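Local coordinates for protein exocyst complex component EXO70 (Saccharomyces cerevisiae, PDB 2B1E) that takes part in the secretory pathway as a subunit of the exocyst complex, which tethers secretory vesicles to sites of exocytosis, and plays a role in assembling that complex, at residues A[455-460]-A[516-521]; A[401-406]-A[459-464]; A[524-529]-A[557-562]. All coordinates share one frame; numbering follows the deposited sequence.

Contact 1. Residues A[455-460]-A[516-521]; sequences YMVSDW and VTLKSE
Met-456 and Val-457, the residues of 455-460 that touch Leu-518 and Glu-521, have their backbone carbonyl oxygens at the edge of the Trp-460 indole, in its plane. The indole itself reaches no atom of 516-521; it packs further along the same partner helix, on Ile-522, Leu-525 and Val-526. The contact proper is made by aliphatic groups. The Met-456 chain runs out nearly straight and then bends at its last torsion (chi3 -58°), which lays the terminal methyl CE against the Leu-518 fork, the two side chains crossing at about a right angle. CE stands 3.4 Å from Leu-518 CD2, closer than usual for two carbons, and 3.6 Å from Leu-518 CD1. Leu-518 also departs from a staggered first torsion (chi1 -96°), which with the close approach leaves its exact placing somewhat doubtful. Here helices 440-473 and 512-537 run side by side in the same direction, their local axes 10.5 Å apart and inclined by 20°, as neighbours in the helical bundles that build the rod of this exocyst subunit. A flexible methionine suits such a place because its thioether can bend to follow a branched partner. Replacing Leu-518 by an alanine would probably open a gap beside the Met-456 methyl and leave it free to turn. Val-457 CG2 meets the same Leu-518 CD1 at 4.0 Å, those two side chains sliding past each other in opposite directions. The same valine methyl lies 4.0 Å from Glu-521 CB. Glutamate suits this exposed margin: its first methylene covers the valine while the carboxylate lies farther out. Leu-509, in the loop before helix 512-537, touches both Met-456 and Leu-518.

Contact 2. Residues A[401-406]-A[459-464]; sequences NPNSSK and DWRDLT
Arg-461 leaves its helix with CG anti to the carbonyl carbon (chi1 -68°), runs straight through its second torsion and then bends at chi3 (-78°), a course that carries the guanidinium toward the carbonyl of Pro-402 and the side-chain oxygen of Asn-403. Asn-403, with its own first torsion at -53°, brings OD1 round to the same spot. The groups nevertheless stop short of direct bonding: Arg-461 NH2 is 3.9 Å from Pro-402 O, which lies at the guanidinium edge near its plane. One water fills the interval. It accepts from Arg-461 NH2 at 2.6 Å, again in the guanidinium plane, and gives its two hydrogens to Pro-402 O at 2.9 Å and to Asn-403 OD1 at 2.6 Å. NH2 has a second partner in Ser-454 OG, two turns back on helix 440-473, and Pro-402 O also takes a hydrogen bond from Ser-458 OG.

The loop presents these oxygens by folding into a type I beta turn from Asn-401 to Ser-404, with Pro-402, whose ring fixes phi, at its second position. Asn-401 begins the turn and stiffens it: its OD1 accepts from Asn-403 N at 3.1 Å, an Asx turn, although the donor sits above the carbonyl plane rather than on a lone pair. The Ser-404 N to Asn-401 O bond, 3.3 Å, closes the turn.

This is a surface joint between the loop that precedes helix 410-429 and the side of helix 440-473. Arginine suits it by length and by its several N-H groups, of which NH2 serves both serine and water. Because the water accepts from this cation, its hydrogens are probably better donors. The loop oxygens are neutral, so Arg-461 joins them by a water bridge, not a salt bridge, while Ser-458 bonds the proline carbonyl directly.

Contact 3. Residues A[524-529]-A[557-562]; sequences SLVMPM and TVLNQL
Leu-559 sends a single methyl, CD1, against two neighbouring side chains of helix 512-537, Val-526 and Met-527, and this small apolar meeting is the packed part of the contact. The leucine chain is stretched, with CD1 anti to CA (chi2 -174°), so that this branch reaches farthest across. It lies 4.0 Å from Val-526 CG1 and equally far from Val-526 CB, the two side chains meeting at a slant. Met-527 bends at both its second and third torsions and brings its sulfur to 3.9 Å from Leu-559 CD1, sliding past the leucine in the opposite direction. These are ordinary van der Waals separations, without the compression of a forced fit. A compact beta-branched valine, a forked leucine and a pliable thioether suit a buried seam with no polar group to satisfy across it.

Away from this seam the residue types change. Ser-524, Thr-557 and Gln-561 are exposed and stay clear of the facing segment, and polar side chains are at home there. Pro-528 takes no part: its nitrogen carries no hydrogen for a bond to the preceding turn, and helix 512-537 kinks at this position, directly after the two residues that hold Leu-559.

The seam is one part of a larger core. Leu-559 also packs on Phe-497 of helix 483-504, and Met-527 on Leu-555 and Thr-556 near the start of helix 552-563. Apolar side chains shared in this way among several helices are the mark of the all-helical bundle that makes up this end of the Exo70 rod.

Contact 3 is the buried one, contact 1 is partly buried, and contact 2 lies at the surface. Contacts 1 and 2 share helix 440-473, and a hydrogen bond between Asn-401 N and Tyr-455 OH also ties the 401-406 loop to that helix; contacts 1 and 3 share helix 512-537. Their chemistry follows their depth: two apolar seams between helices, one edged by a glutamate, against a charged, water-mediated join to a loop. Trp-460 links the inner ones, its ring packing on Leu-562, while Leu-525 touches Val-457 and Arg-461. All three belong to the same end of the rod, contacts 2 and 3 being about 17 Å apart between centres.

Contact 1. Residues A[455-460]-A[516-521]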
ATOM      1  N   TYR A 455       8.430 -28.313  22.306  1.00 11.26           N
ATOM      2  CA  TYR A 455       9.330 -29.238  21.605  1.00 11.45           C
ATOM      3  C   TYR A 455      10.538 -29.540  22.510  1.00 10.36           C
ATOM      4  O   TYR A 455      10.957 -30.687  22.634  1.00 10.07           O
ATOM      5  CB  TYR A 455       9.849 -28.626  20.293  1.00 10.23           C
ATOM      6  CG  TYR A 455       9.029 -28.947  19.055  1.00 12.51           C
ATOM      7  CD1 TYR A 455       7.662 -28.705  19.023  1.00 12.60           C
ATOM      8  CD2 TYR A 455       9.634 -29.450  17.900  1.00 12.34           C
ATOM      9  CE1 TYR A 455       6.913 -28.948  17.892  1.00 11.20           C
ATOM     10  CE2 TYR A 455       8.883 -29.697  16.743  1.00 13.29           C
ATOM     11  CZ  TYR A 455       7.521 -29.444  16.755  1.00 14.85           C
ATOM     12  OH  TYR A 455       6.741 -29.698  15.643  1.00 14.62           O
ATOM     13  N   MET A 456      11.088 -28.506  23.144  1.00 10.99           N
ATOM     14  CA  MET A 456      12.256 -28.678  24.017  1.00 12.87           C
ATOM     15  C   MET A 456      11.965 -29.420  25.320  1.00 11.11           C
ATOM     16  O   MET A 456      12.847 -30.059  25.882  1.00 13.09           O
ATOM     17  CB  MET A 456      12.896 -27.313  24.359  1.00 10.45           C
ATOM     18  CG  MET A 456      13.587 -26.609  23.184  1.00 10.86           C
ATOM     19  SD  MET A 456      14.655 -25.205  23.671  1.00  7.44           S
ATOM     20  CE  MET A 456      13.487 -24.195  24.498  1.00 18.84           C
ATOM     21  N   VAL A 457      10.735 -29.325  25.805  1.00 14.00           N
ATOM     22  CA  VAL A 457      10.349 -29.993  27.049  1.00 14.59           C
ATOM     23  C   VAL A 457       9.878 -31.432  26.809  1.00 16.60           C
ATOM     24  O   VAL A 457       9.889 -32.259  27.728  1.00 15.79           O
ATOM     25  CB  VAL A 457       9.212 -29.192  27.759  1.00 15.56           C
ATOM     26  CG1 VAL A 457       8.697 -29.942  28.976  1.00 19.27           C
ATOM     27  CG2 VAL A 457       9.731 -27.829  28.187  1.00 17.65           C
ATOM     28  N   SER A 458       9.498 -31.735  25.566  1.00 16.63           N
ATOM     29  CA  SER A 458       8.969 -33.050  25.216  1.00 16.54           C
ATOM     30  C   SER A 458       9.780 -34.270  25.623  1.00 15.38           C
ATOM     31  O   SER A 458       9.219 -35.244  26.122  1.00 10.20           O
ATOM     32  CB  SER A 458       8.684 -33.135  23.718  1.00 19.12           C
ATOM     33  OG  SER A 458       8.040 -34.370  23.429  1.00 18.20           O
ATOM     34  N   ASP A 459      11.089 -34.231  25.396  1.00 13.58           N
ATOM     35  CA  ASP A 459      11.945 -35.357  25.749  1.00 13.54           C
ATOM     36  C   ASP A 459      11.933 -35.589  27.256  1.00 12.82           C
ATOM     37  O   ASP A 459      12.060 -36.722  27.725  1.00  9.73           O
ATOM     38  CB  ASP A 459      13.373 -35.117  25.241  1.00 13.39           C
ATOM     39  CG  ASP A 459      13.487 -35.230  23.709  1.00 17.69           C
ATOM     40  OD1 ASP A 459      12.446 -35.215  23.010  1.00 15.07           O
ATOM     41  OD2 ASP A 459      14.628 -35.320  23.197  1.00 14.69           O
ATOM     42  N   TRP A 460      11.785 -34.515  28.024  1.00 10.06           N
ATOM     43  CA  TRP A 460      11.739 -34.648  29.467  1.00 11.24           C
ATOM     44  C   TRP A 460      10.412 -35.309  29.869  1.00 11.74           C
ATOM     45  O   TRP A 460      10.359 -36.043  30.857  1.00 11.70           O
ATOM     46  CB  TRP A 460      11.870 -33.279  30.155  1.00 10.30           C
ATOM     47  CG  TRP A 460      13.207 -32.641  29.996  1.00 11.20           C
ATOM     48  CD1 TRP A 460      13.581 -31.744  29.029  1.00 14.33           C
ATOM     49  CD2 TRP A 460      14.362 -32.849  30.819  1.00 14.10           C
ATOM     50  NE1 TRP A 460      14.892 -31.380  29.201  1.00 12.84           N
ATOM     51  CE2 TRP A 460      15.399 -32.044  30.292  1.00 14.80           C
ATOM     52  CE3 TRP A 460      14.623 -33.636  31.953  1.00 12.68           C
ATOM     53  CZ2 TRP A 460      16.679 -32.003  30.859  1.00 16.84           C
ATOM     54  CZ3 TRP A 460      15.896 -33.595  32.517  1.00 15.80           C
ATOM     55  CH2 TRP A 460      16.908 -32.784  31.969  1.00 16.83           C
ATOM     56  N   VAL A 516      14.089 -18.811  31.722  1.00 16.12           N
ATOM     57  CA  VAL A 516      13.306 -18.921  32.949  1.00 18.01           C
ATOM     58  C   VAL A 516      12.155 -19.908  32.726  1.00 18.54           C
ATOM     59  O   VAL A 516      11.898 -20.779  33.567  1.00 19.42           O
ATOM     60  CB  VAL A 516      12.739 -17.546  33.359  1.00 17.17           C
ATOM     61  CG1 VAL A 516      11.871 -17.677  34.575  1.00 21.89           C
ATOM     62  CG2 VAL A 516      13.888 -16.583  33.635  1.00 20.45           C
ATOM     63  N   THR A 517      11.469 -19.784  31.592  1.00 17.83           N
ATOM     64  CA  THR A 517      10.350 -20.683  31.292  1.00 17.61           C
ATOM     65  C   THR A 517      10.829 -22.122  31.160  1.00 17.12           C
ATOM     66  O   THR A 517      10.205 -23.045  31.690  1.00 16.76           O
ATOM     67  CB  THR A 517       9.633 -20.281  29.996  1.00 16.79           C
ATOM     68  OG1 THR A 517       9.160 -18.938  30.116  1.00 17.21           O
ATOM     69  CG2 THR A 517       8.438 -21.200  29.744  1.00 15.11           C
ATOM     70  N   LEU A 518      11.934 -22.317  30.449  1.00 15.54           N
ATOM     71  CA  LEU A 518      12.483 -23.656  30.296  1.00 17.42           C
ATOM     72  C   LEU A 518      12.896 -24.221  31.648  1.00 17.71           C
ATOM     73  O   LEU A 518      12.684 -25.404  31.923  1.00 15.59           O
ATOM     74  CB  LEU A 518      13.687 -23.644  29.354  1.00 18.49           C
ATOM     75  CG  LEU A 518      13.324 -24.003  27.913  1.00 19.05           C
ATOM     76  CD1 LEU A 518      12.934 -25.486  27.846  1.00 19.87           C
ATOM     77  CD2 LEU A 518      12.179 -23.119  27.432  1.00 19.01           C
ATOM     78  N   LYS A 519      13.496 -23.381  32.486  1.00 16.38           N
ATOM     79  CA  LYS A 519      13.914 -23.824  33.811  1.00 18.26           C
ATOM     80  C   LYS A 519      12.688 -24.253  34.621  1.00 16.42           C
ATOM     81  O   LYS A 519      12.682 -25.317  35.225  1.00 15.19           O
ATOM     82  CB  LYS A 519      14.649 -22.704  34.561  1.00 19.56           C
ATOM     83  CG  LYS A 519      14.848 -22.983  36.065  1.00 23.05           C
ATOM     84  CD  LYS A 519      15.424 -21.768  36.803  1.00 24.74           C
ATOM     85  CE  LYS A 519      15.571 -22.026  38.306  1.00 27.71           C
ATOM     86  NZ  LYS A 519      16.214 -20.870  39.023  1.00 27.29           N
ATOM     87  N   SER A 520      11.654 -23.420  34.634  1.00 18.32           N
ATOM     88  CA  SER A 520      10.445 -23.742  35.391  1.00 18.27           C
ATOM     89  C   SER A 520       9.776 -25.030  34.930  1.00 16.68           C
ATOM     90  O   SER A 520       9.424 -25.876  35.745  1.00 15.74           O
ATOM     91  CB  SER A 520       9.427 -22.604  35.296  1.00 20.73           C
ATOM     92  OG  SER A 520       9.842 -21.474  36.045  1.00 25.44           O
ATOM     93  N   GLU A 521       9.607 -25.177  33.622  1.00 14.50           N
ATOM     94  CA  GLU A 521       8.943 -26.349  33.070  1.00 13.50           C
ATOM     95  C   GLU A 521       9.702 -27.661  33.271  1.00 14.50           C
ATOM     96  O   GLU A 521       9.088 -28.696  33.512  1.00 12.99           O
ATOM     97  CB  GLU A 521       8.647 -26.132  31.587  1.00 14.65           C
ATOM     98  CG  GLU A 521       7.666 -25.002  31.294  1.00 15.32           C
ATOM     99  CD  GLU A 521       6.287 -25.217  31.924  1.00 17.63           C
ATOM    100  OE1 GLU A 521       5.819 -26.378  31.983  1.00 19.77           O
ATOM    101  OE2 GLU A 521       5.656 -24.221  32.345  1.00 15.10           O
TER

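Contact 2. Residues A[401-406]-A[459-464]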
ATOM      1  N   ASN A 401       3.938 -30.331  15.726  1.00 19.65           N
ATOM      2  CA  ASN A 401       3.468 -31.426  16.554  1.00 17.36           C
ATOM      3  C   ASN A 401       4.497 -31.783  17.613  1.00 16.74           C
ATOM      4  O   ASN A 401       5.388 -32.589  17.378  1.00 17.32           O
ATOM      5  CB  ASN A 401       3.147 -32.651  15.693  1.00 17.12           C
ATOM      6  CG  ASN A 401       2.664 -33.828  16.519  1.00 20.19           C
ATOM      7  OD1 ASN A 401       2.333 -33.673  17.699  1.00 19.29           O
ATOM      8  ND2 ASN A 401       2.606 -35.009  15.903  1.00 19.26           N
ATOM      9  N   PRO A 402       4.389 -31.166  18.801  1.00 16.43           N
ATOM     10  CA  PRO A 402       5.283 -31.383  19.943  1.00 18.07           C
ATOM     11  C   PRO A 402       5.253 -32.813  20.488  1.00 18.87           C
ATOM     12  O   PRO A 402       6.129 -33.203  21.254  1.00 20.39           O
ATOM     13  CB  PRO A 402       4.770 -30.383  20.981  1.00 16.98           C
ATOM     14  CG  PRO A 402       4.207 -29.285  20.146  1.00 20.50           C
ATOM     15  CD  PRO A 402       3.489 -30.027  19.052  1.00 16.66           C
ATOM     16  N   ASN A 403       4.243 -33.586  20.092  1.00 19.47           N
ATOM     17  CA  ASN A 403       4.090 -34.957  20.570  1.00 20.08           C
ATOM     18  C   ASN A 403       4.471 -36.039  19.570  1.00 20.23           C
ATOM     19  O   ASN A 403       4.208 -37.217  19.801  1.00 18.19           O
ATOM     20  CB  ASN A 403       2.645 -35.192  21.015  1.00 23.33           C
ATOM     21  CG  ASN A 403       2.175 -34.162  22.014  1.00 25.75           C
ATOM     22  OD1 ASN A 403       2.765 -34.004  23.081  1.00 26.97           O
ATOM     23  ND2 ASN A 403       1.110 -33.446  21.668  1.00 26.29           N
ATOM     24  N   SER A 404       5.080 -35.646  18.460  1.00 19.30           N
ATOM     25  CA  SER A 404       5.490 -36.609  17.445  1.00 19.97           C
ATOM     26  C   SER A 404       6.569 -37.565  17.967  1.00 20.02           C
ATOM     27  O   SER A 404       7.680 -37.137  18.292  1.00 17.92           O
ATOM     28  CB  SER A 404       6.019 -35.872  16.218  1.00 19.30           C
ATOM     29  OG  SER A 404       6.531 -36.791  15.283  1.00 21.37           O
ATOM     30  N   SER A 405       6.247 -38.857  18.043  1.00 18.40           N
ATOM     31  CA  SER A 405       7.224 -39.838  18.515  1.00 18.97           C
ATOM     32  C   SER A 405       8.215 -40.083  17.383  1.00 18.92           C
ATOM     33  O   SER A 405       9.388 -40.368  17.625  1.00 18.19           O
ATOM     34  CB  SER A 405       6.541 -41.156  18.904  1.00 21.14           C
ATOM     35  OG  SER A 405       5.998 -41.807  17.769  1.00 22.23           O
ATOM     36  N   LYS A 406       7.725 -39.966  16.150  1.00 18.59           N
ATOM     37  CA  LYS A 406       8.537 -40.135  14.943  1.00 18.58           C
ATOM     38  C   LYS A 406       9.625 -39.071  14.870  1.00 16.26           C
ATOM     39  O   LYS A 406      10.675 -39.282  14.283  1.00 11.64           O
ATOM     40  CB  LYS A 406       7.660 -40.015  13.695  1.00 21.68           C
ATOM     41  CG  LYS A 406       7.088 -41.321  13.188  1.00 26.92           C
ATOM     42  CD  LYS A 406       8.129 -42.085  12.386  1.00 31.41           C
ATOM     43  CE  LYS A 406       7.500 -43.220  11.587  1.00 30.11           C
ATOM     44  NZ  LYS A 406       8.502 -43.829  10.664  1.00 33.71           N
ATOM     45  N   ASP A 459      11.089 -34.231  25.396  1.00 13.58           N
ATOM     46  CA  ASP A 459      11.945 -35.357  25.749  1.00 13.54           C
ATOM     47  C   ASP A 459      11.933 -35.589  27.256  1.00 12.82           C
ATOM     48  O   ASP A 459      12.060 -36.722  27.725  1.00  9.73           O
ATOM     49  CB  ASP A 459      13.373 -35.117  25.241  1.00 13.39           C
ATOM     50  CG  ASP A 459      13.487 -35.230  23.709  1.00 17.69           C
ATOM     51  OD1 ASP A 459      12.446 -35.215  23.010  1.00 15.07           O
ATOM     52  OD2 ASP A 459      14.628 -35.320  23.197  1.00 14.69           O
ATOM     53  N   TRP A 460      11.785 -34.515  28.024  1.00 10.06           N
ATOM     54  CA  TRP A 460      11.739 -34.648  29.467  1.00 11.24           C
ATOM     55  C   TRP A 460      10.412 -35.309  29.869  1.00 11.74           C
ATOM     56  O   TRP A 460      10.359 -36.043  30.857  1.00 11.70           O
ATOM     57  CB  TRP A 460      11.870 -33.279  30.155  1.00 10.30           C
ATOM     58  CG  TRP A 460      13.207 -32.641  29.996  1.00 11.20           C
ATOM     59  CD1 TRP A 460      13.581 -31.744  29.029  1.00 14.33           C
ATOM     60  CD2 TRP A 460      14.362 -32.849  30.819  1.00 14.10           C
ATOM     61  NE1 TRP A 460      14.892 -31.380  29.201  1.00 12.84           N
ATOM     62  CE2 TRP A 460      15.399 -32.044  30.292  1.00 14.80           C
ATOM     63  CE3 TRP A 460      14.623 -33.636  31.953  1.00 12.68           C
ATOM     64  CZ2 TRP A 460      16.679 -32.003  30.859  1.00 16.84           C
ATOM     65  CZ3 TRP A 460      15.896 -33.595  32.517  1.00 15.80           C
ATOM     66  CH2 TRP A 460      16.908 -32.784  31.969  1.00 16.83           C
ATOM     67  N   ARG A 461       9.351 -35.051  29.105  1.00 12.26           N
ATOM     68  CA  ARG A 461       8.054 -35.660  29.407  1.00 15.91           C
ATOM     69  C   ARG A 461       8.158 -37.173  29.211  1.00 16.39           C
ATOM     70  O   ARG A 461       7.586 -37.949  29.992  1.00 16.40           O
ATOM     71  CB  ARG A 461       6.946 -35.086  28.509  1.00 18.01           C
ATOM     72  CG  ARG A 461       6.617 -33.619  28.777  1.00 20.70           C
ATOM     73  CD  ARG A 461       5.352 -33.170  28.028  1.00 20.41           C
ATOM     74  NE  ARG A 461       5.580 -32.894  26.610  1.00 25.53           N
ATOM     75  CZ  ARG A 461       5.744 -31.675  26.100  1.00 24.57           C
ATOM     76  NH1 ARG A 461       5.707 -30.608  26.888  1.00 28.19           N
ATOM     77  NH2 ARG A 461       5.937 -31.518  24.801  1.00 29.26           N
ATOM     78  N   ASP A 462       8.892 -37.598  28.180  1.00 15.54           N
ATOM     79  CA  ASP A 462       9.074 -39.036  27.923  1.00 15.51           C
ATOM     80  C   ASP A 462       9.784 -39.694  29.108  1.00 15.08           C
ATOM     81  O   ASP A 462       9.417 -40.782  29.552  1.00 15.85           O
ATOM     82  CB  ASP A 462       9.903 -39.252  26.655  1.00 18.31           C
ATOM     83  CG  ASP A 462       9.182 -38.785  25.399  1.00 21.47           C
ATOM     84  OD1 ASP A 462       8.004 -38.379  25.501  1.00 21.39           O
ATOM     85  OD2 ASP A 462       9.791 -38.831  24.313  1.00 20.42           O
ATOM     86  N   LEU A 463      10.810 -39.025  29.615  1.00 14.01           N
ATOM     87  CA  LEU A 463      11.572 -39.519  30.760  1.00 12.78           C
ATOM     88  C   LEU A 463      10.670 -39.769  31.971  1.00 14.66           C
ATOM     89  O   LEU A 463      10.703 -40.848  32.581  1.00 13.59           O
ATOM     90  CB  LEU A 463      12.648 -38.500  31.146  1.00 12.40           C
ATOM     91  CG  LEU A 463      13.508 -38.825  32.370  1.00 12.11           C
ATOM     92  CD1 LEU A 463      14.306 -40.078  32.107  1.00 13.27           C
ATOM     93  CD2 LEU A 463      14.450 -37.682  32.667  1.00 14.02           C
ATOM     94  N   THR A 464       9.883 -38.760  32.336  1.00 13.57           N
ATOM     95  CA  THR A 464       9.000 -38.894  33.488  1.00 15.21           C
ATOM     96  C   THR A 464       7.867 -39.885  33.236  1.00 15.26           C
ATOM     97  O   THR A 464       7.418 -40.561  34.162  1.00 13.63           O
ATOM     98  CB  THR A 464       8.426 -37.521  33.923  1.00 14.81           C
ATOM     99  OG1 THR A 464       7.740 -36.908  32.826  1.00 16.06           O
ATOM    100  CG2 THR A 464       9.560 -36.600  34.378  1.00 15.48           C
TER
HETATM  101  O   HOH W   1       5.240 -33.919  23.954  1.00 35.45           O

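Contact 3. Residues A[524-529]-A[557-562]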
ATOM      1  N   SER A 524       9.503 -28.371  37.109  1.00 15.18           N
ATOM      2  CA  SER A 524       8.115 -28.699  37.449  1.00 16.63           C
ATOM      3  C   SER A 524       7.724 -30.114  37.038  1.00 17.96           C
ATOM      4  O   SER A 524       6.877 -30.750  37.670  1.00 16.45           O
ATOM      5  CB  SER A 524       7.140 -27.725  36.767  1.00 18.18           C
ATOM      6  OG  SER A 524       6.971 -26.544  37.527  1.00 17.80           O
ATOM      7  N   LEU A 525       8.337 -30.599  35.968  1.00 14.97           N
ATOM      8  CA  LEU A 525       8.034 -31.919  35.448  1.00 17.48           C
ATOM      9  C   LEU A 525       8.813 -33.032  36.147  1.00 16.22           C
ATOM     10  O   LEU A 525       8.253 -34.052  36.542  1.00 15.50           O
ATOM     11  CB  LEU A 525       8.333 -31.922  33.949  1.00 18.33           C
ATOM     12  CG  LEU A 525       7.894 -33.059  33.036  1.00 21.87           C
ATOM     13  CD1 LEU A 525       6.391 -33.285  33.142  1.00 21.85           C
ATOM     14  CD2 LEU A 525       8.276 -32.680  31.609  1.00 23.14           C
ATOM     15  N   VAL A 526      10.109 -32.821  36.310  1.00 14.94           N
ATOM     16  CA  VAL A 526      10.971 -33.816  36.919  1.00 12.89           C
ATOM     17  C   VAL A 526      10.968 -33.940  38.447  1.00 14.61           C
ATOM     18  O   VAL A 526      10.848 -35.048  38.979  1.00 11.34           O
ATOM     19  CB  VAL A 526      12.429 -33.587  36.474  1.00 14.11           C
ATOM     20  CG1 VAL A 526      13.354 -34.538  37.199  1.00 13.43           C
ATOM     21  CG2 VAL A 526      12.543 -33.777  34.977  1.00 11.61           C
ATOM     22  N   MET A 527      11.093 -32.820  39.161  1.00 10.58           N
ATOM     23  CA  MET A 527      11.194 -32.915  40.612  1.00 12.23           C
ATOM     24  C   MET A 527      10.007 -33.458  41.405  1.00 11.63           C
ATOM     25  O   MET A 527      10.197 -34.291  42.286  1.00 12.35           O
ATOM     26  CB  MET A 527      11.670 -31.583  41.196  1.00 12.28           C
ATOM     27  CG  MET A 527      13.130 -31.240  40.826  1.00 12.60           C
ATOM     28  SD  MET A 527      14.330 -32.602  41.006  1.00 12.94           S
ATOM     29  CE  MET A 527      13.916 -33.225  42.686  1.00 16.78           C
ATOM     30  N   PRO A 528       8.777 -33.005  41.118  1.00 12.31           N
ATOM     31  CA  PRO A 528       7.685 -33.575  41.915  1.00 13.09           C
ATOM     32  C   PRO A 528       7.643 -35.100  41.789  1.00 13.67           C
ATOM     33  O   PRO A 528       7.477 -35.804  42.783  1.00 14.72           O
ATOM     34  CB  PRO A 528       6.442 -32.899  41.329  1.00 16.10           C
ATOM     35  CG  PRO A 528       6.966 -31.529  40.952  1.00 15.97           C
ATOM     36  CD  PRO A 528       8.303 -31.873  40.297  1.00 13.41           C
ATOM     37  N   MET A 529       7.817 -35.608  40.572  1.00 14.03           N
ATOM     38  CA  MET A 529       7.788 -37.050  40.359  1.00 14.82           C
ATOM     39  C   MET A 529       8.942 -37.790  41.026  1.00 14.62           C
ATOM     40  O   MET A 529       8.736 -38.831  41.646  1.00 12.66           O
ATOM     41  CB  MET A 529       7.786 -37.390  38.865  1.00 17.46           C
ATOM     42  CG  MET A 529       7.576 -38.876  38.616  1.00 20.74           C
ATOM     43  SD  MET A 529       7.463 -39.315  36.889  1.00 28.28           S
ATOM     44  CE  MET A 529       5.798 -38.591  36.488  1.00 23.50           C
ATOM     45  N   THR A 557      20.067 -30.105  42.547  1.00 14.42           N
ATOM     46  CA  THR A 557      21.292 -29.355  42.283  1.00 15.08           C
ATOM     47  C   THR A 557      21.731 -29.476  40.831  1.00 15.22           C
ATOM     48  O   THR A 557      22.123 -28.485  40.207  1.00 13.19           O
ATOM     49  CB  THR A 557      22.429 -29.823  43.225  1.00 15.43           C
ATOM     50  OG1 THR A 557      22.003 -29.657  44.582  1.00 13.68           O
ATOM     51  CG2 THR A 557      23.701 -29.002  43.007  1.00 17.15           C
ATOM     52  N   VAL A 558      21.658 -30.689  40.287  1.00 15.70           N
ATOM     53  CA  VAL A 558      22.038 -30.917  38.900  1.00 15.46           C
ATOM     54  C   VAL A 558      21.162 -30.070  37.993  1.00 14.50           C
ATOM     55  O   VAL A 558      21.653 -29.344  37.131  1.00 13.76           O
ATOM     56  CB  VAL A 558      21.863 -32.394  38.511  1.00 14.94           C
ATOM     57  CG1 VAL A 558      22.068 -32.569  37.020  1.00 13.02           C
ATOM     58  CG2 VAL A 558      22.845 -33.236  39.288  1.00 16.48           C
ATOM     59  N   LEU A 559      19.853 -30.164  38.190  1.00 15.54           N
ATOM     60  CA  LEU A 559      18.929 -29.399  37.377  1.00 16.18           C
ATOM     61  C   LEU A 559      19.122 -27.898  37.495  1.00 18.00           C
ATOM     62  O   LEU A 559      19.048 -27.193  36.497  1.00 18.46           O
ATOM     63  CB  LEU A 559      17.484 -29.750  37.731  1.00 16.83           C
ATOM     64  CG  LEU A 559      16.974 -31.088  37.194  1.00 17.30           C
ATOM     65  CD1 LEU A 559      15.485 -31.196  37.504  1.00 18.77           C
ATOM     66  CD2 LEU A 559      17.215 -31.172  35.684  1.00 18.70           C
ATOM     67  N   ASN A 560      19.344 -27.398  38.709  1.00 20.20           N
ATOM     68  CA  ASN A 560      19.533 -25.962  38.886  1.00 23.82           C
ATOM     69  C   ASN A 560      20.764 -25.484  38.121  1.00 24.57           C
ATOM     70  O   ASN A 560      20.760 -24.404  37.537  1.00 25.38           O
ATOM     71  CB  ASN A 560      19.692 -25.598  40.372  1.00 26.09           C
ATOM     72  CG  ASN A 560      18.375 -25.628  41.135  1.00 28.46           C
ATOM     73  OD1 ASN A 560      17.343 -25.150  40.651  1.00 26.75           O
ATOM     74  ND2 ASN A 560      18.413 -26.166  42.350  1.00 30.24           N
ATOM     75  N   GLN A 561      21.820 -26.286  38.125  1.00 27.69           N
ATOM     76  CA  GLN A 561      23.042 -25.913  37.419  1.00 30.35           C
ATOM     77  C   GLN A 561      22.824 -25.965  35.916  1.00 30.27           C
ATOM     78  O   GLN A 561      23.376 -25.164  35.169  1.00 29.86           O
ATOM     79  CB  GLN A 561      24.194 -26.839  37.808  1.00 32.26           C
ATOM     80  CG  GLN A 561      24.747 -26.594  39.204  1.00 37.13           C
ATOM     81  CD  GLN A 561      25.862 -27.562  39.567  1.00 39.99           C
ATOM     82  OE1 GLN A 561      25.621 -28.752  39.790  1.00 42.19           O
ATOM     83  NE2 GLN A 561      27.093 -27.056  39.619  1.00 41.84           N
ATOM     84  N   LEU A 562      22.006 -26.912  35.479  1.00 29.85           N
ATOM     85  CA  LEU A 562      21.706 -27.058  34.066  1.00 30.14           C
ATOM     86  C   LEU A 562      20.896 -25.884  33.530  1.00 31.66           C
ATOM     87  O   LEU A 562      21.180 -25.370  32.449  1.00 30.54           O
ATOM     88  CB  LEU A 562      20.926 -28.350  33.832  1.00 29.07           C
ATOM     89  CG  LEU A 562      20.296 -28.504  32.449  1.00 28.87           C
ATOM     90  CD1 LEU A 562      21.398 -28.575  31.391  1.00 27.76           C
ATOM     91  CD2 LEU A 562      19.428 -29.757  32.426  1.00 26.12           C
TER